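Local coordinates for Cro protein (Xylella fastidiosa, PDB 3BD1) that probably binds operator DNA through a helix-turn-helix as a Cro-type transcription factor from a putative prophage, at residues Q25-I28 / S29-A33. Numbering follows the deposited sequence.
Sequences QSAI and SNWRA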
ATOM      1  N   GLN A  25      -3.431  12.168  -2.004  1.00 25.28           N
ATOM      2  CA  GLN A  25      -2.491  11.101  -1.690  1.00 25.26           C
ATOM      3  C   GLN A  25      -1.364  11.585  -0.793  1.00 25.87           C
ATOM      4  O   GLN A  25      -0.910  10.861   0.092  1.00 25.00           O
ATOM      5  CB  GLN A  25      -1.875  10.482  -2.941  1.00 27.90           C
ATOM      6  CG  GLN A  25      -2.860   9.668  -3.756  1.00 29.26           C
ATOM      7  CD  GLN A  25      -2.117   8.866  -4.800  1.00 32.53           C
ATOM      8  OE1 GLN A  25      -1.138   8.187  -4.493  1.00 42.42           O
ATOM      9  NE2 GLN A  25      -2.581   8.939  -6.031  1.00 42.59           N
ATOM     10  N   SER A  26      -0.930  12.814  -1.048  1.00 24.84           N
ATOM     11  CA  SER A  26       0.135  13.384  -0.241  1.00 27.27           C
ATOM     12  C   SER A  26      -0.247  13.454   1.227  1.00 25.60           C
ATOM     13  O   SER A  26       0.618  13.329   2.086  1.00 29.14           O
ATOM     14  CB  SER A  26       0.575  14.763  -0.761  1.00 28.50           C
ATOM     15  OG  SER A  26      -0.501  15.686  -0.758  1.00 32.86           O
ATOM     16  N   ALA A  27      -1.531  13.653   1.525  1.00 25.24           N
ATOM     17  CA  ALA A  27      -1.980  13.664   2.917  1.00 24.58           C
ATOM     18  C   ALA A  27      -1.772  12.296   3.568  1.00 22.27           C
ATOM     19  O   ALA A  27      -1.226  12.199   4.673  1.00 26.37           O
ATOM     20  CB  ALA A  27      -3.407  14.133   3.045  1.00 25.55           C
ATOM     21  N   ILE A  28      -2.200  11.241   2.878  1.00 21.55           N
ATOM     22  CA  ILE A  28      -1.984   9.885   3.392  1.00 21.86           C
ATOM     23  C   ILE A  28      -0.487   9.625   3.625  1.00 23.08           C
ATOM     24  O   ILE A  28      -0.097   9.094   4.660  1.00 23.76           O
ATOM     25  CB  ILE A  28      -2.516   8.769   2.433  1.00 23.64           C
ATOM     26  CG1 ILE A  28      -3.979   8.952   2.011  1.00 28.93           C
ATOM     27  CG2 ILE A  28      -2.227   7.376   3.003  1.00 23.34           C
ATOM     28  CD1 ILE A  28      -5.006   8.843   3.063  1.00 26.68           C
ATOM     29  N   SER A  29       0.356  10.009   2.667  1.00 25.28           N
ATOM     30  CA  SER A  29       1.796   9.799   2.775  1.00 29.19           C
ATOM     31  C   SER A  29       2.357  10.526   3.988  1.00 27.88           C
ATOM     32  O   SER A  29       3.196   9.981   4.706  1.00 31.94           O
ATOM     33  CB  SER A  29       2.501  10.266   1.508  1.00 31.99           C
ATOM     34  OG  SER A  29       2.076   9.420   0.457  1.00 38.81           O
ATOM     35  N   ASN A  30       1.881  11.752   4.208  1.00 28.16           N
ATOM     36  CA  ASN A  30       2.263  12.506   5.398  1.00 30.20           C
ATOM     37  C   ASN A  30       1.849  11.846   6.712  1.00 27.61           C
ATOM     38  O   ASN A  30       2.655  11.833   7.651  1.00 31.30           O
ATOM     39  CB  ASN A  30       1.724  13.935   5.375  1.00 31.70           C
ATOM     40  CG  ASN A  30       2.208  14.756   6.559  1.00 44.42           C
ATOM     41  OD1 ASN A  30       1.435  15.505   7.160  1.00 61.99           O
ATOM     42  ND2 ASN A  30       3.487  14.622   6.901  1.00 52.63           N
ATOM     43  N   TRP A  31       0.616  11.329   6.752  1.00 24.77           N
ATOM     44  CA  TRP A  31       0.135  10.675   7.972  1.00 24.53           C
ATOM     45  C   TRP A  31       1.034   9.480   8.267  1.00 24.94           C
ATOM     46  O   TRP A  31       1.434   9.207   9.404  1.00 29.50           O
ATOM     47  CB  TRP A  31      -1.317  10.195   7.840  1.00 21.64           C
ATOM     48  CG  TRP A  31      -2.298  11.264   7.512  1.00 23.48           C
ATOM     49  CD1 TRP A  31      -2.125  12.616   7.566  1.00 25.31           C
ATOM     50  CD2 TRP A  31      -3.623  11.047   7.031  1.00 20.29           C
ATOM     51  NE1 TRP A  31      -3.275  13.250   7.161  1.00 24.41           N
ATOM     52  CE2 TRP A  31      -4.216  12.306   6.827  1.00 19.38           C
ATOM     53  CE3 TRP A  31      -4.373   9.897   6.783  1.00 19.84           C
ATOM     54  CZ2 TRP A  31      -5.519  12.452   6.371  1.00 21.56           C
ATOM     55  CZ3 TRP A  31      -5.662  10.050   6.320  1.00 20.90           C
ATOM     56  CH2 TRP A  31      -6.227  11.309   6.125  1.00 22.68           C
ATOM     57  N   ARG A  32       1.355   8.759   7.200  1.00 26.50           N
ATOM     58  CA  ARG A  32       2.170   7.565   7.359  1.00 29.21           C
ATOM     59  C   ARG A  32       3.567   7.944   7.840  1.00 32.73           C
ATOM     60  O   ARG A  32       4.078   7.299   8.759  1.00 34.33           O
ATOM     61  CB  ARG A  32       2.226   6.742   6.072  1.00 32.58           C
ATOM     62  CG  ARG A  32       2.831   5.370   6.348  1.00 35.51           C
ATOM     63  CD  ARG A  32       3.159   4.622   5.088  1.00 35.91           C
ATOM     64  NE  ARG A  32       3.688   3.308   5.443  1.00 38.64           N
ATOM     65  CZ  ARG A  32       4.903   3.010   5.895  1.00 43.83           C
ATOM     66  NH1 ARG A  32       5.849   3.921   6.096  1.00 46.25           N
ATOM     67  NH2 ARG A  32       5.162   1.737   6.149  1.00 36.49           N
ATOM     68  N   ALA A  33       4.153   8.983   7.246  1.00 32.62           N
ATOM     69  CA  ALA A  33       5.504   9.420   7.596  1.00 37.55           C
ATOM     70  C   ALA A  33       5.606   9.786   9.071  1.00 38.77           C
ATOM     71  O   ALA A  33       6.592   9.450   9.746  1.00 40.13           O
ATOM     72  CB  ALA A  33       5.945  10.608   6.746  1.00 37.14           C
TER
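The indole of Trp31 lies back over the preceding turn, one face on the carbonyl oxygen Ala27 O, which stands over the five-membered ring at the CG-CD1 bond (Trp31 CD1 to Ala27 O 3.1 Å). Ile28 CA sits over the same face, farther off. From that side too, Ile28 CD1 reaches the rim of the benzene ring at Trp31 CZ3 (3.5 Å), while the methyl Ala27 CB lies near Trp31 NE1 (4.2 Å) and CE2. A chi1 of -58° carries the indole back beside the backbone N, and chi2 of -14° turns its face onto the Ala27 carbonyl. The N-H of Trp31 NE1 points outward in the ring plane, so its 3.4 Å approach to Ala27 O is no hydrogen bond. That oxygen accepts the backbone N-H of Trp31 instead (Trp31 N to Ala27 O 2.9 Å, N-H...O 158°). The same i to i+4 ladder runs from Ser29 N to Gln25 O (3.0 Å), Asn30 N to Ser26 O and Arg32 N to Ile28 O. Arg32 extends away to a salt bridge with Asp5. Helix 25-34 follows helix 14-21, consistent with its being the recognition helix of the helix-turn-helix. Of these residues Ile28 and Trp31 are buried: Ile28 against Val14 of helix 14-21 and Ile8 of helix 3-11, Trp31 against Leu21 and Ile4 of the same two helices.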